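Local coordinates for replication initiator A family protein (Staphylococcus aureus CA-347, PDB 4PT7) that probably initiates replication of staphylococcal multiresistance plasmids by binding and assembling on the plasmid replication origin, at residues F23-N28 / E117-K122; I62-S67 / L108-P113. One frame throughout, in Å; residues are numbered along the deposited sequence.

Overall arrangement
The two contacts show how chemistry follows position in a small protein whose helices and two-stranded sheet are consistent with a winged-helix fold. Interaction 2, its centre about 9 Å from the centre of the chain, is partly buried and pairs loop 62-67 with strand 107-110 through backbone hydrogen bonds, apolar side chains and an edge-to-face pair of tyrosines, with waters where the pairing stops. Interaction 1, its centre about 17 Å from that of the chain, is nonetheless largely buried at Thr25, Ser26 and Asp119, with an exposed glutamate in its salt bridge to helix 117-126. That helix follows strand 107-110 in the chain, and Phe23 CE1 packs on Pro113 CB at 3.8 Å. Both sites also touch the second subunit.

Interaction 1: residues F23-N28 / E117-K122; sequences FFTSEN and ERDIYK
An ST turn at Ser26-Asn28 lies beside helix 117-126, where Thr25 and Glu27 meet Lys122, joined by a salt bridge between Glu27 OE2 and Lys122 NZ of 2.8 Å. The lysine leaves its helix fully extended beyond CG (chi3 177°, chi4 180°), while the glutamate bends at chi2 (58°), and the two side chains meet at about a right angle. One carboxylate oxygen does the gripping, since Glu27 OE1 stays 4.1 Å from Lys122 NZ. Where the lysine begins, its CB lies 4.2 Å from Thr25 CB, and its aliphatic part runs past the threonine's carbonyl. Thr25 OG1 is buried without a polar partner, and the Thr25 side chain also packs on Ile123 and Glu126. The approach of Asp119 to Ser26 is too close in the model to be relied on; its carboxylate OD2 accepts from Thr116 N. Ser26 OG is engaged within its own turn, accepting from Asn28 N at 3.1 Å and from Asn28 ND2. A serine hydroxyl that accepts from the backbone N two residues on is the defining feature of the ST turn.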
ATOM      1  N   PHE B  23      16.237  16.255  -0.663  1.00 36.71           N
ATOM      2  CA  PHE B  23      15.118  15.643  -1.391  1.00 37.99           C
ATOM      3  C   PHE B  23      13.951  16.619  -1.515  1.00 42.08           C
ATOM      4  O   PHE B  23      12.998  16.363  -2.253  1.00 40.36           O
ATOM      5  CB  PHE B  23      14.613  14.353  -0.692  1.00 32.70           C
ATOM      6  CG  PHE B  23      15.545  13.167  -0.825  1.00 29.03           C
ATOM      7  CD1 PHE B  23      16.725  13.271  -1.553  1.00 28.55           C
ATOM      8  CD2 PHE B  23      15.241  11.953  -0.215  1.00 25.58           C
ATOM      9  CE1 PHE B  23      17.595  12.176  -1.669  1.00 26.19           C
ATOM     10  CE2 PHE B  23      16.098  10.856  -0.325  1.00 32.56           C
ATOM     11  CZ  PHE B  23      17.277  10.966  -1.052  1.00 31.49           C
ATOM     12  N   PHE B  24      14.012  17.732  -0.794  1.00 42.61           N
ATOM     13  CA  PHE B  24      12.924  18.700  -0.852  1.00 45.31           C
ATOM     14  C   PHE B  24      13.369  20.055  -1.394  1.00 48.79           C
ATOM     15  O   PHE B  24      12.566  20.973  -1.519  1.00 52.33           O
ATOM     16  CB  PHE B  24      12.299  18.898   0.532  1.00 37.20           C
ATOM     17  CG  PHE B  24      11.811  17.631   1.170  1.00 39.35           C
ATOM     18  CD1 PHE B  24      12.662  16.855   1.948  1.00 32.10           C
ATOM     19  CD2 PHE B  24      10.489  17.222   1.015  1.00 33.37           C
ATOM     20  CE1 PHE B  24      12.202  15.687   2.572  1.00 32.50           C
ATOM     21  CE2 PHE B  24      10.018  16.059   1.630  1.00 35.07           C
ATOM     22  CZ  PHE B  24      10.879  15.291   2.412  1.00 34.85           C
ATOM     23  N   THR B  25      14.648  20.180  -1.717  1.00 54.64           N
ATOM     24  CA  THR B  25      15.172  21.433  -2.249  1.00 59.36           C
ATOM     25  C   THR B  25      15.699  21.227  -3.661  1.00 62.98           C
ATOM     26  O   THR B  25      15.339  21.977  -4.573  1.00 68.52           O
ATOM     27  CB  THR B  25      16.313  21.991  -1.364  1.00 59.95           C
ATOM     28  OG1 THR B  25      17.378  21.035  -1.286  1.00 60.22           O
ATOM     29  CG2 THR B  25      15.798  22.283   0.045  1.00 62.21           C
ATOM     30  N   SER B  26      16.540  20.206  -3.829  1.00 64.58           N
ATOM     31  CA  SER B  26      17.139  19.869  -5.124  1.00 69.97           C
ATOM     32  C   SER B  26      16.078  19.484  -6.145  1.00 74.13           C
ATOM     33  O   SER B  26      15.189  18.671  -5.855  1.00 70.03           O
ATOM     34  CB  SER B  26      18.123  18.700  -4.966  1.00 70.57           C
ATOM     35  OG  SER B  26      18.675  18.299  -6.211  1.00 67.78           O
ATOM     36  N   GLU B  27      16.172  20.070  -7.335  1.00 75.80           N
ATOM     37  CA  GLU B  27      15.227  19.769  -8.394  1.00 77.84           C
ATOM     38  C   GLU B  27      15.627  18.454  -9.045  1.00 74.83           C
ATOM     39  O   GLU B  27      14.887  17.894  -9.860  1.00 74.42           O
ATOM     40  CB  GLU B  27      15.215  20.892  -9.426  1.00 85.68           C
ATOM     41  CG  GLU B  27      13.968  21.770  -9.376  1.00 92.10           C
ATOM     42  CD  GLU B  27      13.752  22.419  -8.014  1.00 95.89           C
ATOM     43  OE1 GLU B  27      13.462  21.694  -7.035  1.00 95.91           O
ATOM     44  OE2 GLU B  27      13.876  23.659  -7.923  1.00100.21           O
ATOM     45  N   ASN B  28      16.801  17.956  -8.669  1.00 68.38           N
ATOM     46  CA  ASN B  28      17.283  16.698  -9.207  1.00 63.64           C
ATOM     47  C   ASN B  28      16.518  15.540  -8.594  1.00 57.03           C
ATOM     48  O   ASN B  28      16.663  14.396  -9.027  1.00 55.09           O
ATOM     49  CB  ASN B  28      18.771  16.539  -8.919  1.00 68.11           C
ATOM     50  CG  ASN B  28      19.603  17.564  -9.643  1.00 75.59           C
ATOM     51  OD1 ASN B  28      19.703  17.543 -10.876  1.00 76.86           O
ATOM     52  ND2 ASN B  28      20.195  18.485  -8.888  1.00 74.60           N
ATOM     53  N   GLU B 117      25.638  23.414  -5.473  1.00 55.34           N
ATOM     54  CA  GLU B 117      25.689  24.760  -4.904  1.00 60.07           C
ATOM     55  C   GLU B 117      24.279  25.268  -4.655  1.00 57.77           C
ATOM     56  O   GLU B 117      23.981  25.812  -3.593  1.00 59.46           O
ATOM     57  CB  GLU B 117      26.386  25.738  -5.850  1.00 65.26           C
ATOM     58  CG  GLU B 117      27.833  25.431  -6.164  1.00 72.92           C
ATOM     59  CD  GLU B 117      28.452  26.519  -7.035  1.00 82.42           C
ATOM     60  OE1 GLU B 117      28.613  27.661  -6.539  1.00 81.55           O
ATOM     61  OE2 GLU B 117      28.766  26.239  -8.217  1.00 81.02           O
ATOM     62  N   ARG B 118      23.407  25.100  -5.639  1.00 56.10           N
ATOM     63  CA  ARG B 118      22.038  25.560  -5.474  1.00 58.79           C
ATOM     64  C   ARG B 118      21.393  24.904  -4.258  1.00 52.86           C
ATOM     65  O   ARG B 118      20.660  25.557  -3.522  1.00 54.05           O
ATOM     66  CB  ARG B 118      21.206  25.280  -6.733  1.00 66.82           C
ATOM     67  CG  ARG B 118      21.678  26.036  -7.962  1.00 78.59           C
ATOM     68  CD  ARG B 118      20.682  25.950  -9.125  1.00 84.91           C
ATOM     69  NE  ARG B 118      19.446  26.690  -8.864  1.00 91.42           N
ATOM     70  CZ  ARG B 118      18.369  26.184  -8.265  1.00 97.02           C
ATOM     71  NH1 ARG B 118      18.355  24.920  -7.854  1.00 97.19           N
ATOM     72  NH2 ARG B 118      17.300  26.949  -8.074  1.00 97.01           N
ATOM     73  N   ASP B 119      21.666  23.617  -4.048  1.00 49.32           N
ATOM     74  CA  ASP B 119      21.105  22.912  -2.896  1.00 46.92           C
ATOM     75  C   ASP B 119      21.606  23.559  -1.613  1.00 42.10           C
ATOM     76  O   ASP B 119      20.820  23.827  -0.695  1.00 41.77           O
ATOM     77  CB  ASP B 119      21.501  21.429  -2.903  1.00 47.11           C
ATOM     78  CG  ASP B 119      20.940  20.678  -4.090  1.00 48.02           C
ATOM     79  OD1 ASP B 119      19.747  20.867  -4.394  1.00 48.43           O
ATOM     80  OD2 ASP B 119      21.690  19.896  -4.712  1.00 49.31           O
ATOM     81  N   ILE B 120      22.915  23.808  -1.559  1.00 43.40           N
ATOM     82  CA  ILE B 120      23.546  24.447  -0.409  1.00 46.06           C
ATOM     83  C   ILE B 120      22.839  25.778  -0.159  1.00 47.67           C
ATOM     84  O   ILE B 120      22.351  26.048   0.942  1.00 49.57           O
ATOM     85  CB  ILE B 120      25.047  24.751  -0.670  1.00 50.93           C
ATOM     86  CG1 ILE B 120      25.794  23.473  -1.058  1.00 48.99           C
ATOM     87  CG2 ILE B 120      25.690  25.362   0.587  1.00 44.68           C
ATOM     88  CD1 ILE B 120      25.827  22.432   0.016  1.00 54.63           C
ATOM     89  N   TYR B 121      22.790  26.604  -1.198  1.00 46.95           N
ATOM     90  CA  TYR B 121      22.154  27.910  -1.114  1.00 50.27           C
ATOM     91  C   TYR B 121      20.729  27.806  -0.581  1.00 49.08           C
ATOM     92  O   TYR B 121      20.364  28.482   0.388  1.00 47.48           O
ATOM     93  CB  TYR B 121      22.140  28.572  -2.496  1.00 54.47           C
ATOM     94  CG  TYR B 121      21.414  29.901  -2.549  1.00 64.09           C
ATOM     95  CD1 TYR B 121      22.014  31.071  -2.077  1.00 69.12           C
ATOM     96  CD2 TYR B 121      20.120  29.988  -3.063  1.00 66.92           C
ATOM     97  CE1 TYR B 121      21.339  32.296  -2.117  1.00 72.86           C
ATOM     98  CE2 TYR B 121      19.437  31.198  -3.108  1.00 72.73           C
ATOM     99  CZ  TYR B 121      20.048  32.349  -2.634  1.00 76.18           C
ATOM    100  OH  TYR B 121      19.362  33.543  -2.676  1.00 80.34           O
ATOM    101  N   LYS B 122      19.923  26.956  -1.210  1.00 45.49           N
ATOM    102  CA  LYS B 122      18.539  26.807  -0.786  1.00 46.91           C
ATOM    103  C   LYS B 122      18.389  26.317   0.647  1.00 43.44           C
ATOM    104  O   LYS B 122      17.574  26.844   1.406  1.00 44.73           O
ATOM    105  CB  LYS B 122      17.786  25.863  -1.728  1.00 55.01           C
ATOM    106  CG  LYS B 122      17.482  26.450  -3.105  1.00 62.75           C
ATOM    107  CD  LYS B 122      16.498  25.556  -3.865  1.00 68.28           C
ATOM    108  CE  LYS B 122      16.110  26.144  -5.223  1.00 68.05           C
ATOM    109  NZ  LYS B 122      15.151  25.267  -5.972  1.00 68.37           N
TER

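Interaction 2: residues I62-S67 / L108-P113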
ATOM      1  N   ILE B  62      28.427  -0.925   2.190  1.00 45.09           N
ATOM      2  CA  ILE B  62      27.318  -1.603   2.853  1.00 40.45           C
ATOM      3  C   ILE B  62      26.188  -1.880   1.861  1.00 39.06           C
ATOM      4  O   ILE B  62      25.771  -0.989   1.119  1.00 40.02           O
ATOM      5  CB  ILE B  62      26.771  -0.752   4.024  1.00 41.86           C
ATOM      6  CG1 ILE B  62      27.925  -0.336   4.947  1.00 47.96           C
ATOM      7  CG2 ILE B  62      25.755  -1.557   4.827  1.00 37.40           C
ATOM      8  CD1 ILE B  62      27.554   0.731   5.974  1.00 42.33           C
ATOM      9  N   TYR B  63      25.677  -3.109   1.866  1.00 39.96           N
ATOM     10  CA  TYR B  63      24.613  -3.491   0.944  1.00 39.30           C
ATOM     11  C   TYR B  63      23.507  -4.304   1.613  1.00 41.07           C
ATOM     12  O   TYR B  63      23.587  -4.642   2.793  1.00 40.00           O
ATOM     13  CB  TYR B  63      25.212  -4.281  -0.229  1.00 43.19           C
ATOM     14  CG  TYR B  63      25.910  -5.564   0.183  1.00 48.99           C
ATOM     15  CD1 TYR B  63      25.182  -6.722   0.461  1.00 52.19           C
ATOM     16  CD2 TYR B  63      27.301  -5.613   0.334  1.00 53.82           C
ATOM     17  CE1 TYR B  63      25.813  -7.892   0.875  1.00 53.75           C
ATOM     18  CE2 TYR B  63      27.943  -6.782   0.752  1.00 50.57           C
ATOM     19  CZ  TYR B  63      27.191  -7.917   1.021  1.00 57.56           C
ATOM     20  OH  TYR B  63      27.812  -9.075   1.445  1.00 54.30           O
ATOM     21  N   PHE B  64      22.463  -4.599   0.844  1.00 44.07           N
ATOM     22  CA  PHE B  64      21.327  -5.378   1.332  1.00 45.14           C
ATOM     23  C   PHE B  64      21.186  -6.661   0.524  1.00 48.06           C
ATOM     24  O   PHE B  64      21.444  -6.676  -0.687  1.00 45.34           O
ATOM     25  CB  PHE B  64      20.024  -4.586   1.207  1.00 41.80           C
ATOM     26  CG  PHE B  64      19.981  -3.355   2.050  1.00 42.26           C
ATOM     27  CD1 PHE B  64      19.871  -2.098   1.461  1.00 38.73           C
ATOM     28  CD2 PHE B  64      20.028  -3.449   3.436  1.00 39.98           C
ATOM     29  CE1 PHE B  64      19.810  -0.947   2.249  1.00 41.12           C
ATOM     30  CE2 PHE B  64      19.967  -2.305   4.230  1.00 39.96           C
ATOM     31  CZ  PHE B  64      19.857  -1.054   3.635  1.00 35.23           C
ATOM     32  N   VAL B  65      20.773  -7.726   1.208  1.00 48.81           N
ATOM     33  CA  VAL B  65      20.567  -9.028   0.587  1.00 53.62           C
ATOM     34  C   VAL B  65      19.171  -9.490   0.985  1.00 51.99           C
ATOM     35  O   VAL B  65      18.950 -10.665   1.258  1.00 55.16           O
ATOM     36  CB  VAL B  65      21.573 -10.077   1.108  1.00 59.15           C
ATOM     37  CG1 VAL B  65      21.583 -11.278   0.186  1.00 62.27           C
ATOM     38  CG2 VAL B  65      22.950  -9.475   1.224  1.00 65.41           C
ATOM     39  N   TYR B  66      18.234  -8.554   1.035  1.00 51.38           N
ATOM     40  CA  TYR B  66      16.869  -8.881   1.426  1.00 48.07           C
ATOM     41  C   TYR B  66      16.025  -9.365   0.245  1.00 46.76           C
ATOM     42  O   TYR B  66      16.144  -8.857  -0.877  1.00 44.27           O
ATOM     43  CB  TYR B  66      16.206  -7.658   2.065  1.00 43.51           C
ATOM     44  CG  TYR B  66      16.718  -7.294   3.449  1.00 41.90           C
ATOM     45  CD1 TYR B  66      17.200  -6.011   3.719  1.00 39.09           C
ATOM     46  CD2 TYR B  66      16.651  -8.201   4.501  1.00 41.34           C
ATOM     47  CE1 TYR B  66      17.592  -5.642   4.998  1.00 36.15           C
ATOM     48  CE2 TYR B  66      17.044  -7.837   5.796  1.00 43.51           C
ATOM     49  CZ  TYR B  66      17.511  -6.554   6.032  1.00 42.18           C
ATOM     50  OH  TYR B  66      17.883  -6.180   7.301  1.00 43.04           O
ATOM     51  N   SER B  67      15.178 -10.355   0.498  1.00 47.84           N
ATOM     52  CA  SER B  67      14.303 -10.871  -0.552  1.00 50.02           C
ATOM     53  C   SER B  67      13.160  -9.884  -0.716  1.00 46.14           C
ATOM     54  O   SER B  67      12.959  -9.011   0.135  1.00 44.84           O
ATOM     55  CB  SER B  67      13.741 -12.248  -0.172  1.00 48.42           C
ATOM     56  OG  SER B  67      12.987 -12.189   1.027  1.00 50.29           O
ATOM     57  N   LEU B 108      21.243  -5.066  -3.239  1.00 50.26           N
ATOM     58  CA  LEU B 108      20.880  -3.651  -3.291  1.00 46.46           C
ATOM     59  C   LEU B 108      21.883  -2.789  -2.528  1.00 44.03           C
ATOM     60  O   LEU B 108      22.226  -3.079  -1.374  1.00 41.45           O
ATOM     61  CB  LEU B 108      19.479  -3.414  -2.705  1.00 46.39           C
ATOM     62  CG  LEU B 108      18.248  -3.653  -3.588  1.00 53.73           C
ATOM     63  CD1 LEU B 108      18.222  -5.095  -4.046  1.00 54.86           C
ATOM     64  CD2 LEU B 108      16.975  -3.325  -2.805  1.00 49.85           C
ATOM     65  N   TYR B 109      22.348  -1.730  -3.183  1.00 40.92           N
ATOM     66  CA  TYR B 109      23.286  -0.793  -2.577  1.00 40.51           C
ATOM     67  C   TYR B 109      22.595   0.553  -2.459  1.00 41.87           C
ATOM     68  O   TYR B 109      22.266   1.177  -3.475  1.00 40.88           O
ATOM     69  CB  TYR B 109      24.537  -0.592  -3.439  1.00 42.35           C
ATOM     70  CG  TYR B 109      25.569  -1.685  -3.348  1.00 48.94           C
ATOM     71  CD1 TYR B 109      25.578  -2.736  -4.259  1.00 47.87           C
ATOM     72  CD2 TYR B 109      26.560  -1.653  -2.364  1.00 49.23           C
ATOM     73  CE1 TYR B 109      26.551  -3.734  -4.195  1.00 51.98           C
ATOM     74  CE2 TYR B 109      27.534  -2.642  -2.291  1.00 50.84           C
ATOM     75  CZ  TYR B 109      27.525  -3.678  -3.210  1.00 52.12           C
ATOM     76  OH  TYR B 109      28.479  -4.666  -3.140  1.00 49.53           O
ATOM     77  N   LEU B 110      22.365   0.999  -1.229  1.00 41.18           N
ATOM     78  CA  LEU B 110      21.748   2.302  -1.024  1.00 38.07           C
ATOM     79  C   LEU B 110      22.895   3.279  -1.274  1.00 38.24           C
ATOM     80  O   LEU B 110      24.041   2.979  -0.934  1.00 34.72           O
ATOM     81  CB  LEU B 110      21.265   2.452   0.415  1.00 41.85           C
ATOM     82  CG  LEU B 110      19.882   3.064   0.646  1.00 47.01           C
ATOM     83  CD1 LEU B 110      19.911   3.876   1.936  1.00 39.91           C
ATOM     84  CD2 LEU B 110      19.478   3.937  -0.513  1.00 47.99           C
ATOM     85  N   MET B 111      22.592   4.434  -1.859  1.00 35.10           N
ATOM     86  CA  MET B 111      23.606   5.437  -2.159  1.00 36.21           C
ATOM     87  C   MET B 111      23.288   6.786  -1.516  1.00 40.89           C
ATOM     88  O   MET B 111      22.129   7.127  -1.290  1.00 42.31           O
ATOM     89  CB  MET B 111      23.705   5.624  -3.670  1.00 37.75           C
ATOM     90  CG  MET B 111      23.875   4.334  -4.446  1.00 43.13           C
ATOM     91  SD  MET B 111      25.412   3.495  -4.075  1.00 45.98           S
ATOM     92  CE  MET B 111      26.528   4.522  -5.023  1.00 42.51           C
ATOM     93  N   LYS B 112      24.330   7.556  -1.226  1.00 42.20           N
ATOM     94  CA  LYS B 112      24.169   8.880  -0.638  1.00 42.59           C
ATOM     95  C   LYS B 112      23.752   9.843  -1.741  1.00 42.07           C
ATOM     96  O   LYS B 112      24.129   9.674  -2.898  1.00 44.24           O
ATOM     97  CB  LYS B 112      25.486   9.328   0.026  1.00 41.34           C
ATOM     98  CG  LYS B 112      25.800   8.499   1.279  1.00 52.67           C
ATOM     99  CD  LYS B 112      27.284   8.442   1.627  1.00 58.67           C
ATOM    100  CE  LYS B 112      27.832   9.765   2.107  1.00 63.60           C
ATOM    101  NZ  LYS B 112      29.280   9.630   2.460  1.00 71.85           N
ATOM    102  N   PRO B 113      22.934  10.849  -1.401  1.00 39.05           N
ATOM    103  CA  PRO B 113      22.473  11.828  -2.378  1.00 38.51           C
ATOM    104  C   PRO B 113      23.575  12.769  -2.837  1.00 43.25           C
ATOM    105  O   PRO B 113      24.672  12.791  -2.278  1.00 41.31           O
ATOM    106  CB  PRO B 113      21.375  12.561  -1.628  1.00 37.21           C
ATOM    107  CG  PRO B 113      21.857  12.519  -0.214  1.00 36.90           C
ATOM    108  CD  PRO B 113      22.302  11.086  -0.093  1.00 38.79           C
TER
HETATM  109  O   HOH W   1      23.059  -0.530   1.118  1.00 35.41           O
HETATM  110  O   HOH W   2      26.151   1.444  -0.030  1.00 40.91           O
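Phe64 and Leu108 form the tight part of this contact, a single antiparallel hydrogen-bonded pair. Phe64 N donates to Leu108 O at 2.7 Å, and Leu108 N returns a bond to Phe64 O at 3.0 Å. Their CB atoms pack 4.1 Å apart, and Phe64 CE1 reaches Leu110 CB; Ser50 and Leu71, from helices 34-52 and 68-74, add to the cover. Next along the chains, the Tyr63 and Tyr109 side chains run alongside each other in one direction. Tyr63 CB, placed by the backbone, lies over one face of the Tyr109 ring in a CH-pi contact, 3.7 Å from its centroid; chi1 of 61° puts CG between the backbone N and carbonyl carbon and directs the Tyr63 ring, whose edge turns toward that face in an offset edge-to-face pair, the planes at 61°. Toward Ile62 the fit loosens and water takes over. One water donates to Ile62 O and accepts from Leu110 N at 2.9 Å; a second, at the edge of the Tyr109 ring, donates to Ile62 O and to Leu110 O. Direct backbone bonding thus lasts for one residue pair, and beyond it two waters link Ile62 to Leu110, a mix that implies a partly hydrated junction between loop and strand.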